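Local coordinates for 2,3-bisphosphoglycerate-independent phosphoglycerate mutase (Pyrococcus horikoshii, PDB 2ZKT), which probably catalyses the interconversion of 2-phosphoglycerate and 3-phosphoglycerate in glycolysis, without requiring 2,3-bisphosphoglycerate, at residues P51-P54 with G55-A58; I234-K237 with F238-W242; L254-G257 with V258-V262; E380-A383 with M384-G387; H394-V397 with P398-D402. All blocks are in the same frame, centred on the assembly; numbering follows the deposited sequence.

Contact 1 of 5, residues P51-P54 with G55-A58; sequences PIKP and GQPA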
loop_
_atom_site.group_PDB
_atom_site.type_symbol
_atom_site.label_atom_id
_atom_site.label_comp_id
_atom_site.label_asym_id
_atom_site.label_seq_id
_atom_site.Cartn_x
_atom_site.Cartn_y
_atom_site.Cartn_z
ATOM N N PRO B 51 8.637 -8.831 -21.056
ATOM C CA PRO B 51 8.077 -10.147 -21.417
ATOM C C PRO B 51 8.600 -10.550 -22.804
ATOM O O PRO B 51 9.085 -11.659 -23.006
ATOM C CB PRO B 51 6.569 -9.890 -21.444
ATOM C CG PRO B 51 6.387 -8.788 -20.402
ATOM C CD PRO B 51 7.581 -7.876 -20.636
ATOM N N ILE B 52 8.520 -9.626 -23.760
ATOM C CA ILE B 52 8.982 -9.921 -25.118
ATOM C C ILE B 52 10.242 -9.135 -25.479
ATOM O O ILE B 52 11.273 -9.714 -25.817
ATOM C CB ILE B 52 7.850 -9.632 -26.141
ATOM C CG1 ILE B 52 6.642 -10.530 -25.815
ATOM C CG2 ILE B 52 8.332 -9.889 -27.566
ATOM C CD1 ILE B 52 5.450 -10.323 -26.717
ATOM N N LYS B 53 10.153 -7.810 -25.405
ATOM C CA LYS B 53 11.281 -6.938 -25.712
ATOM C C LYS B 53 10.860 -5.499 -25.404
ATOM O O LYS B 53 9.669 -5.208 -25.273
ATOM C CB LYS B 53 11.688 -7.076 -27.185
ATOM C CG LYS B 53 10.576 -6.792 -28.202
ATOM C CD LYS B 53 11.105 -6.874 -29.651
ATOM C CE LYS B 53 9.984 -6.589 -30.662
ATOM N NZ LYS B 53 10.457 -6.485 -32.071
ATOM N N PRO B 54 11.835 -4.581 -25.275
ATOM C CA PRO B 54 11.542 -3.168 -24.974
ATOM C C PRO B 54 10.398 -2.565 -25.810
ATOM O O PRO B 54 10.421 -2.599 -27.055
ATOM C CB PRO B 54 12.877 -2.473 -25.246
ATOM C CG PRO B 54 13.883 -3.536 -24.904
ATOM C CD PRO B 54 13.281 -4.786 -25.516
ATOM N N GLY B 55 9.395 -2.029 -25.115
ATOM C CA GLY B 55 8.264 -1.392 -25.774
ATOM C C GLY B 55 7.294 -2.274 -26.548
ATOM O O GLY B 55 6.445 -1.750 -27.271
ATOM N N GLN B 56 7.408 -3.598 -26.413
ATOM C CA GLN B 56 6.499 -4.502 -27.128
ATOM C C GLN B 56 5.424 -5.135 -26.217
ATOM O O GLN B 56 5.724 -6.004 -25.396
ATOM C CB GLN B 56 7.299 -5.610 -27.815
ATOM C CG GLN B 56 6.439 -6.671 -28.490
ATOM C CD GLN B 56 5.512 -6.098 -29.559
ATOM O OE1 GLN B 56 5.962 -5.630 -30.604
ATOM N NE2 GLN B 56 4.207 -6.137 -29.293
ATOM N N PRO B 57 4.151 -4.708 -26.362
ATOM C CA PRO B 57 3.087 -5.283 -25.523
ATOM C C PRO B 57 2.906 -6.769 -25.845
ATOM O O PRO B 57 2.940 -7.181 -27.016
ATOM C CB PRO B 57 1.841 -4.474 -25.913
ATOM C CG PRO B 57 2.398 -3.188 -26.460
ATOM C CD PRO B 57 3.613 -3.652 -27.246
ATOM N N ALA B 58 2.703 -7.567 -24.801
ATOM C CA ALA B 58 2.500 -9.001 -24.951
ATOM C C ALA B 58 1.086 -9.391 -24.535
ATOM O O ALA B 58 0.562 -8.888 -23.530
ATOM C CB ALA B 58 3.497 -9.758 -24.085
HETATM O O HOH W 1 7.428 -6.896 -23.547
#

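Contact 2 of 5, residues I234-K237 with F238-W242; sequences IPMK and FTEQW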
loop_
_atom_site.group_PDB
_atom_site.type_symbol
_atom_site.label_atom_id
_atom_site.label_comp_id
_atom_site.label_asym_id
_atom_site.label_seq_id
_atom_site.Cartn_x
_atom_site.Cartn_y
_atom_site.Cartn_z
ATOM N N ILE B 234 7.327 -25.942 -28.818
ATOM C CA ILE B 234 8.330 -25.945 -27.766
ATOM C C ILE B 234 9.140 -27.229 -27.878
ATOM O O ILE B 234 8.581 -28.300 -28.146
ATOM C CB ILE B 234 7.699 -25.876 -26.364
ATOM C CG1 ILE B 234 6.795 -27.089 -26.140
ATOM C CG2 ILE B 234 6.913 -24.582 -26.208
ATOM C CD1 ILE B 234 6.461 -27.314 -24.687
ATOM N N PRO B 235 10.472 -27.137 -27.677
ATOM C CA PRO B 235 11.377 -28.292 -27.753
ATOM C C PRO B 235 10.867 -29.440 -26.881
ATOM O O PRO B 235 10.490 -30.508 -27.377
ATOM C CB PRO B 235 12.704 -27.723 -27.231
ATOM C CG PRO B 235 12.643 -26.287 -27.647
ATOM C CD PRO B 235 11.214 -25.913 -27.302
ATOM N N MET B 236 10.857 -29.192 -25.571
ATOM C CA MET B 236 10.395 -30.170 -24.596
ATOM C C MET B 236 9.601 -29.466 -23.497
ATOM O O MET B 236 9.630 -28.237 -23.380
ATOM C CB MET B 236 11.595 -30.911 -23.992
ATOM C CG MET B 236 12.638 -30.008 -23.352
ATOM S SD MET B 236 14.093 -30.944 -22.817
ATOM C CE MET B 236 15.066 -30.912 -24.330
ATOM N N LYS B 237 8.894 -30.248 -22.685
ATOM C CA LYS B 237 8.095 -29.678 -21.609
ATOM C C LYS B 237 8.974 -29.153 -20.457
ATOM O O LYS B 237 10.153 -29.518 -20.327
ATOM C CB LYS B 237 7.092 -30.727 -21.100
ATOM C CG LYS B 237 6.518 -31.602 -22.225
ATOM C CD LYS B 237 5.117 -32.130 -21.912
ATOM C CE LYS B 237 4.055 -31.054 -22.144
ATOM N NZ LYS B 237 2.662 -31.535 -21.865
ATOM N N PHE B 238 8.383 -28.278 -19.642
ATOM C CA PHE B 238 9.057 -27.666 -18.494
ATOM C C PHE B 238 9.640 -28.750 -17.571
ATOM O O PHE B 238 10.836 -28.742 -17.250
ATOM C CB PHE B 238 8.041 -26.810 -17.715
ATOM C CG PHE B 238 8.660 -25.864 -16.715
ATOM C CD1 PHE B 238 9.061 -24.584 -17.104
ATOM C CD2 PHE B 238 8.807 -26.242 -15.379
ATOM C CE1 PHE B 238 9.597 -23.685 -16.181
ATOM C CE2 PHE B 238 9.344 -25.356 -14.439
ATOM C CZ PHE B 238 9.739 -24.066 -14.843
ATOM N N THR B 239 8.772 -29.680 -17.162
ATOM C CA THR B 239 9.135 -30.789 -16.272
ATOM C C THR B 239 10.380 -31.543 -16.720
ATOM O O THR B 239 11.281 -31.797 -15.911
ATOM C CB THR B 239 7.972 -31.811 -16.151
ATOM O OG1 THR B 239 7.471 -32.115 -17.466
ATOM C CG2 THR B 239 6.835 -31.249 -15.280
ATOM N N GLU B 240 10.446 -31.906 -18.003
ATOM C CA GLU B 240 11.608 -32.646 -18.486
ATOM C C GLU B 240 12.808 -31.734 -18.699
ATOM O O GLU B 240 13.949 -32.108 -18.400
ATOM C CB GLU B 240 11.280 -33.413 -19.781
ATOM C CG GLU B 240 10.837 -32.561 -20.957
ATOM C CD GLU B 240 10.548 -33.400 -22.203
ATOM O OE1 GLU B 240 11.468 -34.133 -22.648
ATOM O OE2 GLU B 240 9.410 -33.328 -22.736
ATOM N N GLN B 241 12.548 -30.526 -19.191
ATOM C CA GLN B 241 13.621 -29.568 -19.449
ATOM C C GLN B 241 14.474 -29.342 -18.190
ATOM O O GLN B 241 15.703 -29.423 -18.236
ATOM C CB GLN B 241 13.014 -28.245 -19.932
ATOM C CG GLN B 241 14.022 -27.171 -20.294
ATOM C CD GLN B 241 13.343 -25.896 -20.789
ATOM O OE1 GLN B 241 14.001 -24.873 -21.015
ATOM N NE2 GLN B 241 12.019 -25.951 -20.963
ATOM N N TRP B 242 13.808 -29.094 -17.064
ATOM C CA TRP B 242 14.500 -28.833 -15.803
ATOM C C TRP B 242 14.512 -30.020 -14.833
ATOM O O TRP B 242 15.082 -29.925 -13.740
ATOM C CB TRP B 242 13.870 -27.605 -15.117
ATOM C CG TRP B 242 13.871 -26.367 -15.991
ATOM C CD1 TRP B 242 12.814 -25.856 -16.707
ATOM C CD2 TRP B 242 14.994 -25.505 -16.265
ATOM N NE1 TRP B 242 13.209 -24.735 -17.406
ATOM C CE2 TRP B 242 14.540 -24.496 -17.154
ATOM C CE3 TRP B 242 16.336 -25.489 -15.844
ATOM C CZ2 TRP B 242 15.386 -23.474 -17.634
ATOM C CZ3 TRP B 242 17.180 -24.474 -16.317
ATOM C CH2 TRP B 242 16.697 -23.480 -17.204
#

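Contact 3 of 5, residues L254-G257 with V258-V262; sequences LVKG and VARAV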
loop_
_atom_site.group_PDB
_atom_site.type_symbol
_atom_site.label_atom_id
_atom_site.label_comp_id
_atom_site.label_asym_id
_atom_site.label_seq_id
_atom_site.Cartn_x
_atom_site.Cartn_y
_atom_site.Cartn_z
ATOM N N LEU B 254 -7.187 -19.171 -19.935
ATOM C CA LEU B 254 -6.043 -19.002 -20.828
ATOM C C LEU B 254 -4.680 -19.310 -20.195
ATOM O O LEU B 254 -3.805 -19.891 -20.845
ATOM C CB LEU B 254 -6.040 -17.580 -21.406
ATOM C CG LEU B 254 -4.961 -17.298 -22.460
ATOM C CD1 LEU B 254 -5.024 -18.341 -23.569
ATOM C CD2 LEU B 254 -5.156 -15.896 -23.026
ATOM N N VAL B 255 -4.494 -18.933 -18.930
ATOM C CA VAL B 255 -3.217 -19.183 -18.276
ATOM C C VAL B 255 -3.096 -20.642 -17.837
ATOM O O VAL B 255 -1.991 -21.210 -17.847
ATOM C CB VAL B 255 -3.010 -18.227 -17.069
ATOM C CG1 VAL B 255 -1.706 -18.559 -16.337
ATOM C CG2 VAL B 255 -2.977 -16.778 -17.569
ATOM N N LYS B 256 -4.219 -21.251 -17.457
ATOM C CA LYS B 256 -4.209 -22.661 -17.055
ATOM C C LYS B 256 -3.813 -23.468 -18.297
ATOM O O LYS B 256 -3.103 -24.479 -18.203
ATOM C CB LYS B 256 -5.601 -23.104 -16.596
ATOM C CG LYS B 256 -6.137 -22.364 -15.379
ATOM C CD LYS B 256 -7.586 -22.742 -15.121
ATOM C CE LYS B 256 -7.735 -24.251 -14.938
ATOM N NZ LYS B 256 -9.166 -24.657 -14.827
ATOM N N GLY B 257 -4.281 -22.994 -19.459
ATOM C CA GLY B 257 -3.993 -23.654 -20.728
ATOM C C GLY B 257 -2.512 -23.653 -21.069
ATOM O O GLY B 257 -1.929 -24.694 -21.392
ATOM N N VAL B 258 -1.892 -22.474 -21.001
ATOM C CA VAL B 258 -0.467 -22.369 -21.291
ATOM C C VAL B 258 0.303 -23.263 -20.322
ATOM O O VAL B 258 1.154 -24.052 -20.729
ATOM C CB VAL B 258 0.027 -20.903 -21.154
ATOM C CG1 VAL B 258 1.548 -20.848 -21.331
ATOM C CG2 VAL B 258 -0.671 -20.020 -22.203
ATOM N N ALA B 259 -0.005 -23.148 -19.031
ATOM C CA ALA B 259 0.677 -23.949 -18.022
ATOM C C ALA B 259 0.547 -25.442 -18.332
ATOM O O ALA B 259 1.523 -26.193 -18.227
ATOM C CB ALA B 259 0.111 -23.642 -16.647
ATOM N N ARG B 260 -0.657 -25.871 -18.722
ATOM C CA ARG B 260 -0.888 -27.283 -19.048
ATOM C C ARG B 260 -0.083 -27.694 -20.271
ATOM O O ARG B 260 0.556 -28.752 -20.278
ATOM C CB ARG B 260 -2.385 -27.554 -19.291
ATOM C CG ARG B 260 -3.134 -27.949 -18.015
ATOM C CD ARG B 260 -4.652 -27.920 -18.166
ATOM N NE ARG B 260 -5.295 -28.279 -16.899
ATOM C CZ ARG B 260 -6.558 -27.987 -16.576
ATOM N NH1 ARG B 260 -7.334 -27.320 -17.429
ATOM N NH2 ARG B 260 -7.037 -28.348 -15.390
ATOM N N ALA B 261 -0.117 -26.853 -21.306
ATOM C CA ALA B 261 0.626 -27.142 -22.528
ATOM C C ALA B 261 2.118 -27.395 -22.248
ATOM O O ALA B 261 2.703 -28.296 -22.840
ATOM C CB ALA B 261 0.461 -25.996 -23.534
ATOM N N VAL B 262 2.736 -26.626 -21.345
ATOM C CA VAL B 262 4.161 -26.832 -21.079
ATOM C C VAL B 262 4.453 -27.906 -20.025
ATOM O O VAL B 262 5.619 -28.168 -19.699
ATOM C CB VAL B 262 4.886 -25.497 -20.714
ATOM C CG1 VAL B 262 4.704 -24.498 -21.855
ATOM C CG2 VAL B 262 4.351 -24.924 -19.400
#

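Contact 4 of 5, residues E380-A383 with M384-G387; sequences EREA and MKGG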
loop_
_atom_site.group_PDB
_atom_site.type_symbol
_atom_site.label_atom_id
_atom_site.label_comp_id
_atom_site.label_asym_id
_atom_site.label_seq_id
_atom_site.Cartn_x
_atom_site.Cartn_y
_atom_site.Cartn_z
ATOM N N GLU B 380 8.253 0.004 -9.341
ATOM C CA GLU B 380 8.891 0.211 -10.635
ATOM C C GLU B 380 10.158 1.071 -10.566
ATOM O O GLU B 380 11.171 0.719 -11.179
ATOM C CB GLU B 380 7.897 0.810 -11.645
ATOM C CG GLU B 380 6.791 -0.166 -12.053
ATOM C CD GLU B 380 5.532 -0.033 -11.194
ATOM O OE1 GLU B 380 5.653 0.228 -9.973
ATOM O OE2 GLU B 380 4.416 -0.194 -11.748
ATOM N N ARG B 381 10.123 2.188 -9.829
ATOM C CA ARG B 381 11.315 3.026 -9.750
ATOM C C ARG B 381 12.451 2.344 -8.991
ATOM O O ARG B 381 13.628 2.549 -9.300
ATOM C CB ARG B 381 10.990 4.406 -9.129
ATOM C CG ARG B 381 10.807 5.518 -10.201
ATOM C CD ARG B 381 9.682 5.175 -11.191
ATOM N NE ARG B 381 8.352 5.326 -10.595
ATOM C CZ ARG B 381 7.707 6.490 -10.477
ATOM N NH1 ARG B 381 8.261 7.613 -10.919
ATOM N NH2 ARG B 381 6.517 6.542 -9.899
ATOM N N GLU B 382 12.091 1.513 -8.011
ATOM C CA GLU B 382 13.079 0.781 -7.225
ATOM C C GLU B 382 13.697 -0.325 -8.119
ATOM O O GLU B 382 14.912 -0.550 -8.107
ATOM C CB GLU B 382 12.386 0.172 -5.994
ATOM C CG GLU B 382 13.308 -0.187 -4.825
ATOM C CD GLU B 382 13.805 1.033 -4.038
ATOM O OE1 GLU B 382 13.148 2.094 -4.087
ATOM O OE2 GLU B 382 14.841 0.923 -3.351
ATOM N N ALA B 383 12.856 -0.996 -8.908
ATOM C CA ALA B 383 13.334 -2.056 -9.790
ATOM C C ALA B 383 14.309 -1.502 -10.828
ATOM O O ALA B 383 15.187 -2.185 -11.340
ATOM C CB ALA B 383 12.117 -2.668 -10.488
ATOM N N MET B 384 14.102 -0.212 -11.167
ATOM C CA MET B 384 15.018 0.462 -12.080
ATOM C C MET B 384 16.440 0.527 -11.497
ATOM O O MET B 384 17.419 0.788 -12.188
ATOM C CB MET B 384 14.496 1.891 -12.307
ATOM C CG MET B 384 13.440 1.994 -13.417
ATOM S SD MET B 384 12.764 3.661 -13.549
ATOM C CE MET B 384 11.013 3.233 -13.478
ATOM N N LYS B 385 16.531 0.308 -10.166
ATOM C CA LYS B 385 17.838 0.350 -9.494
ATOM C C LYS B 385 18.269 -1.042 -8.996
ATOM O O LYS B 385 19.271 -1.200 -8.305
ATOM C CB LYS B 385 17.753 1.306 -8.294
ATOM C CG LYS B 385 17.337 2.727 -8.678
ATOM C CD LYS B 385 17.328 3.663 -7.459
ATOM C CE LYS B 385 16.417 3.162 -6.328
ATOM N NZ LYS B 385 16.387 4.158 -5.257
ATOM N N GLY B 386 17.508 -2.082 -9.334
ATOM C CA GLY B 386 17.853 -3.422 -8.873
ATOM C C GLY B 386 19.097 -4.036 -9.508
ATOM O O GLY B 386 19.433 -3.768 -10.663
ATOM N N GLY B 387 19.765 -4.887 -8.729
ATOM C CA GLY B 387 20.971 -5.569 -9.176
ATOM C C GLY B 387 20.813 -6.587 -10.303
ATOM O O GLY B 387 21.823 -6.994 -10.878
#

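Contact 5 of 5, residues H394-V397 with P398-D402; sequences HDIV and PIMMD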
loop_
_atom_site.group_PDB
_atom_site.type_symbol
_atom_site.label_atom_id
_atom_site.label_comp_id
_atom_site.label_asym_id
_atom_site.label_seq_id
_atom_site.Cartn_x
_atom_site.Cartn_y
_atom_site.Cartn_z
ATOM N N HIS B 394 11.914 -14.529 -20.297
ATOM C CA HIS B 394 12.367 -15.927 -20.365
ATOM C C HIS B 394 13.737 -16.160 -19.694
ATOM O O HIS B 394 14.314 -17.242 -19.759
ATOM C CB HIS B 394 12.342 -16.451 -21.829
ATOM C CG HIS B 394 13.085 -15.548 -22.804
ATOM N ND1 HIS B 394 14.433 -15.384 -22.794
ATOM C CD2 HIS B 394 12.550 -14.767 -23.838
ATOM C CE1 HIS B 394 14.703 -14.525 -23.800
ATOM N NE2 HIS B 394 13.594 -14.139 -24.442
ATOM N N ASP B 395 14.279 -15.101 -19.059
ATOM C CA ASP B 395 15.492 -15.244 -18.249
ATOM C C ASP B 395 15.180 -15.661 -16.803
ATOM O O ASP B 395 16.042 -16.114 -16.059
ATOM C CB ASP B 395 16.233 -13.904 -18.257
ATOM C CG ASP B 395 16.857 -13.681 -19.631
ATOM O OD1 ASP B 395 17.467 -14.624 -20.143
ATOM O OD2 ASP B 395 16.727 -12.584 -20.170
ATOM N N ILE B 396 13.908 -15.422 -16.412
ATOM C CA ILE B 396 13.526 -15.559 -15.001
ATOM C C ILE B 396 13.624 -17.005 -14.493
ATOM O O ILE B 396 14.163 -17.291 -13.427
ATOM C CB ILE B 396 12.083 -15.055 -14.854
ATOM C CG1 ILE B 396 12.011 -13.549 -15.116
ATOM C CG2 ILE B 396 11.583 -15.297 -13.410
ATOM C CD1 ILE B 396 10.583 -13.009 -14.980
ATOM N N VAL B 397 13.093 -17.978 -15.234
ATOM C CA VAL B 397 13.147 -19.360 -14.786
ATOM C C VAL B 397 14.597 -19.854 -14.700
ATOM O O VAL B 397 14.996 -20.452 -13.691
ATOM C CB VAL B 397 12.288 -20.274 -15.714
ATOM C CG1 VAL B 397 12.599 -21.756 -15.455
ATOM C CG2 VAL B 397 10.792 -19.993 -15.456
ATOM N N PRO B 398 15.411 -19.598 -15.747
ATOM C CA PRO B 398 16.813 -20.049 -15.698
ATOM C C PRO B 398 17.538 -19.507 -14.465
ATOM O O PRO B 398 18.289 -20.230 -13.796
ATOM C CB PRO B 398 17.400 -19.501 -16.999
ATOM C CG PRO B 398 16.234 -19.602 -17.949
ATOM C CD PRO B 398 15.077 -19.068 -17.092
ATOM N N ILE B 399 17.322 -18.222 -14.165
ATOM C CA ILE B 399 17.969 -17.632 -12.993
ATOM C C ILE B 399 17.413 -18.278 -11.706
ATOM O O ILE B 399 18.149 -18.475 -10.732
ATOM C CB ILE B 399 17.756 -16.088 -12.965
ATOM C CG1 ILE B 399 18.624 -15.436 -14.049
ATOM C CG2 ILE B 399 18.084 -15.517 -11.590
ATOM C CD1 ILE B 399 18.323 -13.944 -14.246
ATOM N N MET B 400 16.116 -18.600 -11.701
ATOM C CA MET B 400 15.523 -19.234 -10.521
ATOM C C MET B 400 16.091 -20.633 -10.390
ATOM O O MET B 400 16.470 -21.056 -9.297
ATOM C CB MET B 400 14.000 -19.346 -10.638
ATOM C CG MET B 400 13.259 -18.089 -10.326
ATOM S SD MET B 400 11.499 -18.311 -10.555
ATOM C CE MET B 400 11.019 -18.932 -8.929
ATOM N N MET B 401 16.148 -21.347 -11.514
ATOM C CA MET B 401 16.657 -22.714 -11.519
ATOM C C MET B 401 18.107 -22.760 -11.064
ATOM O O MET B 401 18.515 -23.702 -10.382
ATOM C CB MET B 401 16.502 -23.345 -12.913
ATOM C CG MET B 401 15.056 -23.746 -13.257
ATOM S SD MET B 401 14.406 -25.062 -12.180
ATOM C CE MET B 401 12.619 -24.918 -12.453
ATOM N N ASP B 402 18.876 -21.730 -11.418
ATOM C CA ASP B 402 20.281 -21.683 -11.017
ATOM C C ASP B 402 20.403 -21.437 -9.507
ATOM O O ASP B 402 21.233 -22.026 -8.821
ATOM C CB ASP B 402 21.006 -20.584 -11.815
ATOM C CG ASP B 402 22.511 -20.607 -11.520
ATOM O OD1 ASP B 402 23.128 -21.657 -11.710
ATOM O OD2 ASP B 402 23.060 -19.575 -11.140
#

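Contact 1 of 5, residues P51-P54 with G55-A58
Ile52 overlaps the methyl of Ala58 with its long branch: CD1 of Ile52 lies 3.3 Å from CB of Ala58, a tight apolar meeting for which the small alanine is well suited. The short branch serves Gln56 instead, CG2 of Ile52 resting 3.8 Å from CG of Gln56. On the exposed side, CG of Lys53 comes within 3.5 Å of CB of Gln56, and the long lysine chain continues obliquely across the glutamine. The backbone beneath is a type II beta turn from Lys53 to Gln56, closed by the hydrogen bond from Gln56 N to Lys53 O (3.0 Å). Gly55 suits its third position because phi is positive there and a CB would clash with Pro54 O. A water bridges the two limbs, accepting from Ile52 N and donating to Lys53 O and Gln56 O. Bent at chi2 (59°), Gln56 brings NE2 to Pro57 O at 2.8 Å, with that oxygen in the amide plane. With alanine in place of Gln56, CG2 of Ile52 would lose its neighbour and Pro57 O would probably be left without this donor. Beyond the turn, Ala58 O accepts a hydrogen bond from ND1 of His356, a ligand of a zinc ion.

Contact 2 of 5, residues I234-K237 with F238-W242
Phe238 follows the N-cap residue Lys237 directly and begins the helix. Its ring turns off toward the interior, where CD1 of Trp242 lies over the centre of one face. Next, Thr239 sets OG1 loosely beside CB of Lys237. Glu240 supplies the side-chain hydrogen bond. Its CG sits between the backbone N and the carbonyl carbon (chi1 60°), which folds the chain back over the start of the helix, and OE2 of Glu240 accepts a hydrogen bond from N of Lys237 at 3.1 Å, the donor lying above the carboxylate plane. On the way CD of Glu240 presses on CB of Met236, 3.2 Å off. Gln241 then donates from N to O of Lys237 (2.8 Å), and CA of Gln241 is covered by SD of Met236 at 3.7 Å, the two side chains crossing at about a right angle. Trp242 continues the helical bonding by donating from N to O of Phe238. The Glu240 bond is one half of a capping box; a lysine at the N-cap cannot accept the reciprocal bond through its side chain. As for the carboxylate of Glu240, its negative charge would probably be favoured a little by the amino end of the short helix.

Contact 3 of 5, residues L254-G257 with V258-V262
The guanidinium of Arg260 is the one flat side-chain group here, and CE of Lys256 approaches it obliquely, 4.0 Å from NH1 of Arg260. Both side chains run alongside each other and point the same way from successive turns, bringing NZ of Lys256 to 4.1 Å from NH1 of Arg260. That proximity of like charges is probably eased by Leu85, whose backbone O accepts a hydrogen bond from NH1. The chain of Arg260 is extended from CG to NE, which carries the charged end well clear of the backbone, while its CB and CG lie over Lys256 O. Underneath runs regular alpha-helical bonding, from Val258 N to Leu254 O through to Ala261 N to Gly257 O (2.8 Å). On the buried side, CG2 of Val258 packs at 3.4 Å from O of Leu254. The methyls of Ala259 and Ala261 are small enough for close approach to Val266 and Leu85, and Val255 and Val258 face His64, with the Val255 side chain about 6 Å from a bound zinc ion. The helix is the connection of a beta-alpha-beta unit between parallel strands 246-249 and 265-267, at one edge of the mixed sheet of this alkaline phosphatase clan member.

Contact 4 of 5, residues E380-A383 with M384-G387
Met384 folds back along Arg381, and the apolar part of the contact is chiefly theirs. The two side chains lie side by side, with CE of Met384 3.3 Å from CD of Arg381; the flexible thioether, bent at chi3, also brings that methyl over O of Glu380. Arg381 can offer its methylenes because its chain doubles over at chi2 and chi3, while its charged end goes to a salt bridge from NH2 to Glu30. The backbone bonds form a second group. Met384 N reaches Glu380 O at 3.1 Å, a last alpha-helical bond, after which the spacing shortens: Lys385 N bonds to Glu382 O (2.8 Å) and Gly386 N to Ala383 O (3.1 Å). The short helix 380-383 thus runs out through a type I beta turn from Ala383 to Gly386 into the loop before strand 391-392. Charge makes the third group. NZ of Lys385 stays 4.0 Å from OE1 of Glu382, beyond a salt bridge but at a range where some attraction is likely. The carboxylate is held by Lys376, whose backbone N bonds OE2. A leucine in place of Glu382 would probably leave Lys376 N without its acceptor and Lys385 without a nearby counter-charge. At the far end Gly387 N bonds OD2 of Asp373, a ligand of the calcium ion.

Contact 5 of 5, residues H394-V397 with P398-D402
Val397 and Met401 lie one helical turn apart and point the same way, with CG1 of Val397 3.9 Å from CG of Met401. Ile396 and Met400 form a second such pair, where CG2 of Ile396 meets SD of Met400 at 4.2 Å. In each pair a stiff branched residue faces a flexible methionine, whose unbranched chain can follow the surface beside it. Met401 bends at chi2 (-65°), just past the CG that meets the valine, whereas Met400 runs straight as far as SD, the atom that reaches Ile396, and bends only at chi3. The hydrogen bonds are those of an alpha-helix: Ile399 N to Asp395 O, Met400 N to Ile396 O, and Met401 N to Val397 O, the last short at 2.6 Å. Asp402 N continues the series to Pro398 O. Pro398 itself has no N-H to give. CD of Pro398 stands 3.3 Å from O of His394, where a helical donor would otherwise be; proline is well tolerated in the first turn of a helix. Among the polar side chains, Asp395 directs OD2 back to N of Arg392, joining the helix to the short strand just before it. The buried side of the helix is shared by several elements: Ile396 meets strand 361-366 and helix 60-67, Met400 reaches Phe296 of strand 296-301, and Val397 and Met401 pack against Phe238 and Trp242 of helix 238-242.

Overall arrangement
From the N terminus the five contacts follow in series, none nesting or crossing. Contact 1 turns the loop from strand 45-50 toward helix 60-67, contact 2 opens helix 238-242, contact 3 runs along helix 253-261, contact 4 ends helix 380-383, and contact 5 lies on the helix near the C terminus. Contact 2 touches both contact 3 and contact 5: Phe238 N makes a probable hydrogen bond of 2.8 Å to Val262 O of contact 3, and CE3 of Trp242 packs 3.4 Å from CG of Met401 in contact 5. Contact 1 approaches contact 5 to about 5 Å between nearest atoms. Contact 4, near the calcium site, touches none of the others and comes within about 8 Å of contact 5 between nearest atoms.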